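Local structure of DHHA1 domain protein (Clostridium perfringens, 3KEW) at residues A[37-42]-A[84-89]. The protein binds zinc and, as an alanyl-tRNA synthetase-related protein, probably hydrolyses mischarged tRNA(Ala), as free-standing editing relatives do. Residues are numbered along the deposited sequence; the frame is centred on the assembly and turned at random.
Sequences TAFFPG and CELDWE
At one end of the N-terminal six-stranded antiparallel beta-barrel, Phe39, in the loop after strand 36-37, packs against Leu86, where the last barrel strand ends just before helix 88-112. The centre of the contact is a CH-pi interaction: methyl CD2 of Leu86 sits over the middle of one face of the Phe39 ring, 3.6 Å from the centroid and only 14° off the ring normal. The two side chains pass in opposing senses. In Leu86, CG stands anti to the carbonyl carbon (chi1 -57°); beyond it CD1 continues the chain anti to CA, while CD2 branches off over the ring. The same CD2 lies 3.4 Å from Ala38 O, and the other methyl, CD1, comes within 4.4 Å of Ala38 CB. CD2 thus touches both the aromatic face and the Ala38 carbonyl, while CD1 turns to the alanine methyl. Further along the ring, CE2 of Phe39 meets Cys84 CB at 4.2 Å, the cysteine carbon lying at the ring edge, near its plane. CZ of Phe39 passes 3.8 Å from Glu85 O, an oblique approach. The loop is shaped by an ST turn: Phe39 N donates to Thr37 OG1 over 3.1 Å at a fairly straight 160°, and this hydroxyl is also hydrogen-bonded to His70 NE2, whose ring stands nearly perpendicular to that of Phe39. Val58 and Val61 of strand 56-64 and Ile53 of strand 51-53 also touch the phenylalanine, while Phe16 of strand 15-26 packs on both Ala38 and Cys84, joining loop and strand from the barrel wall. Beyond Leu86 the chain leaves the barrel through Asp87, at the N-cap position, into helix 88-112, which farther on carries the zinc ligands His98 and His102.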
loop_
_atom_site.group_PDB
_atom_site.type_symbol
_atom_site.label_atom_id
_atom_site.label_comp_id
_atom_site.label_asym_id
_atom_site.label_seq_id
_atom_site.Cartn_x
_atom_site.Cartn_y
_atom_site.Cartn_z
ATOM N N THR A 37 4.293 -16.398 -2.394
ATOM C CA THR A 37 3.368 -15.551 -3.145
ATOM C C THR A 37 3.767 -14.073 -3.171
ATOM O O THR A 37 4.294 -13.531 -2.196
ATOM C CB THR A 37 1.883 -15.767 -2.716
ATOM O OG1 THR A 37 1.010 -15.126 -3.654
ATOM C CG2 THR A 37 1.612 -15.253 -1.301
ATOM N N ALA A 38 3.537 -13.450 -4.318
ATOM C CA ALA A 38 3.672 -12.007 -4.468
ATOM C C ALA A 38 2.293 -11.341 -4.510
ATOM O O ALA A 38 2.193 -10.140 -4.741
ATOM C CB ALA A 38 4.478 -11.673 -5.738
ATOM N N PHE A 39 1.231 -12.126 -4.301
ATOM C CA PHE A 39 -0.131 -11.583 -4.228
ATOM C C PHE A 39 -0.364 -10.990 -2.839
ATOM O O PHE A 39 -0.373 -11.719 -1.837
ATOM C CB PHE A 39 -1.196 -12.650 -4.550
ATOM C CG PHE A 39 -1.215 -13.096 -6.002
ATOM C CD1 PHE A 39 -2.079 -12.497 -6.919
ATOM C CD2 PHE A 39 -0.381 -14.117 -6.448
ATOM C CE1 PHE A 39 -2.088 -12.882 -8.263
ATOM C CE2 PHE A 39 -0.395 -14.528 -7.788
ATOM C CZ PHE A 39 -1.247 -13.902 -8.700
ATOM N N PHE A 40 -0.523 -9.663 -2.786
ATOM C CA PHE A 40 -0.862 -8.940 -1.552
ATOM C C PHE A 40 -2.316 -9.268 -1.232
ATOM O O PHE A 40 -3.168 -9.188 -2.133
ATOM C CB PHE A 40 -0.686 -7.431 -1.780
ATOM C CG PHE A 40 -0.751 -6.581 -0.525
ATOM C CD1 PHE A 40 -1.537 -5.424 -0.499
ATOM C CD2 PHE A 40 -0.009 -6.907 0.608
ATOM C CE1 PHE A 40 -1.589 -4.611 0.641
ATOM C CE2 PHE A 40 -0.056 -6.109 1.753
ATOM C CZ PHE A 40 -0.842 -4.948 1.768
ATOM N N PRO A 41 -2.598 -9.711 0.014
ATOM C CA PRO A 41 -3.984 -9.949 0.464
ATOM C C PRO A 41 -4.773 -8.676 0.843
ATOM O O PRO A 41 -6.011 -8.719 0.942
ATOM C CB PRO A 41 -3.799 -10.846 1.698
ATOM C CG PRO A 41 -2.453 -10.475 2.238
ATOM C CD PRO A 41 -1.613 -10.059 1.058
ATOM N N GLY A 42 -4.060 -7.566 1.029
ATOM C CA GLY A 42 -4.637 -6.345 1.582
ATOM C C GLY A 42 -3.989 -6.018 2.913
ATOM O O GLY A 42 -3.443 -6.907 3.565
ATOM N N CYS A 84 3.025 -17.650 -12.286
ATOM C CA CYS A 84 2.084 -16.778 -11.590
ATOM C C CYS A 84 2.400 -15.318 -11.869
ATOM O O CYS A 84 3.540 -14.883 -11.675
ATOM C CB CYS A 84 2.134 -17.029 -10.090
ATOM S SG CYS A 84 1.978 -18.749 -9.586
ATOM N N GLU A 85 1.395 -14.562 -12.313
ATOM C CA GLU A 85 1.595 -13.148 -12.624
ATOM C C GLU A 85 0.523 -12.220 -12.061
ATOM O O GLU A 85 -0.677 -12.500 -12.146
ATOM C CB GLU A 85 1.798 -12.917 -14.127
ATOM C CG GLU A 85 1.054 -13.865 -15.045
ATOM C CD GLU A 85 1.682 -13.944 -16.428
ATOM O OE1 GLU A 85 2.903 -14.199 -16.518
ATOM O OE2 GLU A 85 0.953 -13.761 -17.426
ATOM N N LEU A 86 0.978 -11.118 -11.472
ATOM C CA LEU A 86 0.085 -10.116 -10.905
ATOM C C LEU A 86 -0.546 -9.282 -12.012
ATOM O O LEU A 86 0.039 -9.093 -13.083
ATOM C CB LEU A 86 0.836 -9.191 -9.935
ATOM C CG LEU A 86 1.604 -9.734 -8.724
ATOM C CD1 LEU A 86 2.273 -8.608 -7.945
ATOM C CD2 LEU A 86 0.732 -10.514 -7.799
ATOM N N ASP A 87 -1.760 -8.807 -11.753
ATOM C CA ASP A 87 -2.318 -7.660 -12.460
ATOM C C ASP A 87 -1.502 -6.485 -11.920
ATOM O O ASP A 87 -1.759 -5.992 -10.825
ATOM C CB ASP A 87 -3.802 -7.530 -12.088
ATOM C CG ASP A 87 -4.532 -6.401 -12.827
ATOM O OD1 ASP A 87 -3.913 -5.549 -13.505
ATOM O OD2 ASP A 87 -5.773 -6.374 -12.698
ATOM N N TRP A 88 -0.483 -6.081 -12.677
ATOM C CA TRP A 88 0.457 -5.059 -12.212
ATOM C C TRP A 88 -0.134 -3.643 -12.184
ATOM O O TRP A 88 0.255 -2.825 -11.355
ATOM C CB TRP A 88 1.781 -5.076 -12.995
ATOM C CG TRP A 88 2.764 -4.087 -12.400
ATOM C CD1 TRP A 88 3.181 -2.909 -12.949
ATOM C CD2 TRP A 88 3.374 -4.167 -11.106
ATOM N NE1 TRP A 88 4.033 -2.261 -12.083
ATOM C CE2 TRP A 88 4.172 -3.015 -10.948
ATOM C CE3 TRP A 88 3.339 -5.111 -10.067
ATOM C CZ2 TRP A 88 4.917 -2.780 -9.797
ATOM C CZ3 TRP A 88 4.089 -4.877 -8.932
ATOM C CH2 TRP A 88 4.866 -3.731 -8.806
ATOM N N GLU A 89 -1.064 -3.362 -13.090
ATOM C CA GLU A 89 -1.726 -2.063 -13.140
ATOM C C GLU A 89 -2.502 -1.785 -11.851
ATOM O O GLU A 89 -2.377 -0.707 -11.273
ATOM C CB GLU A 89 -2.624 -1.957 -14.383
ATOM C CG GLU A 89 -1.983 -1.209 -15.562
ATOM C CD GLU A 89 -0.617 -1.760 -15.981
ATOM O OE1 GLU A 89 -0.567 -2.843 -16.606
ATOM O OE2 GLU A 89 0.409 -1.097 -15.698
#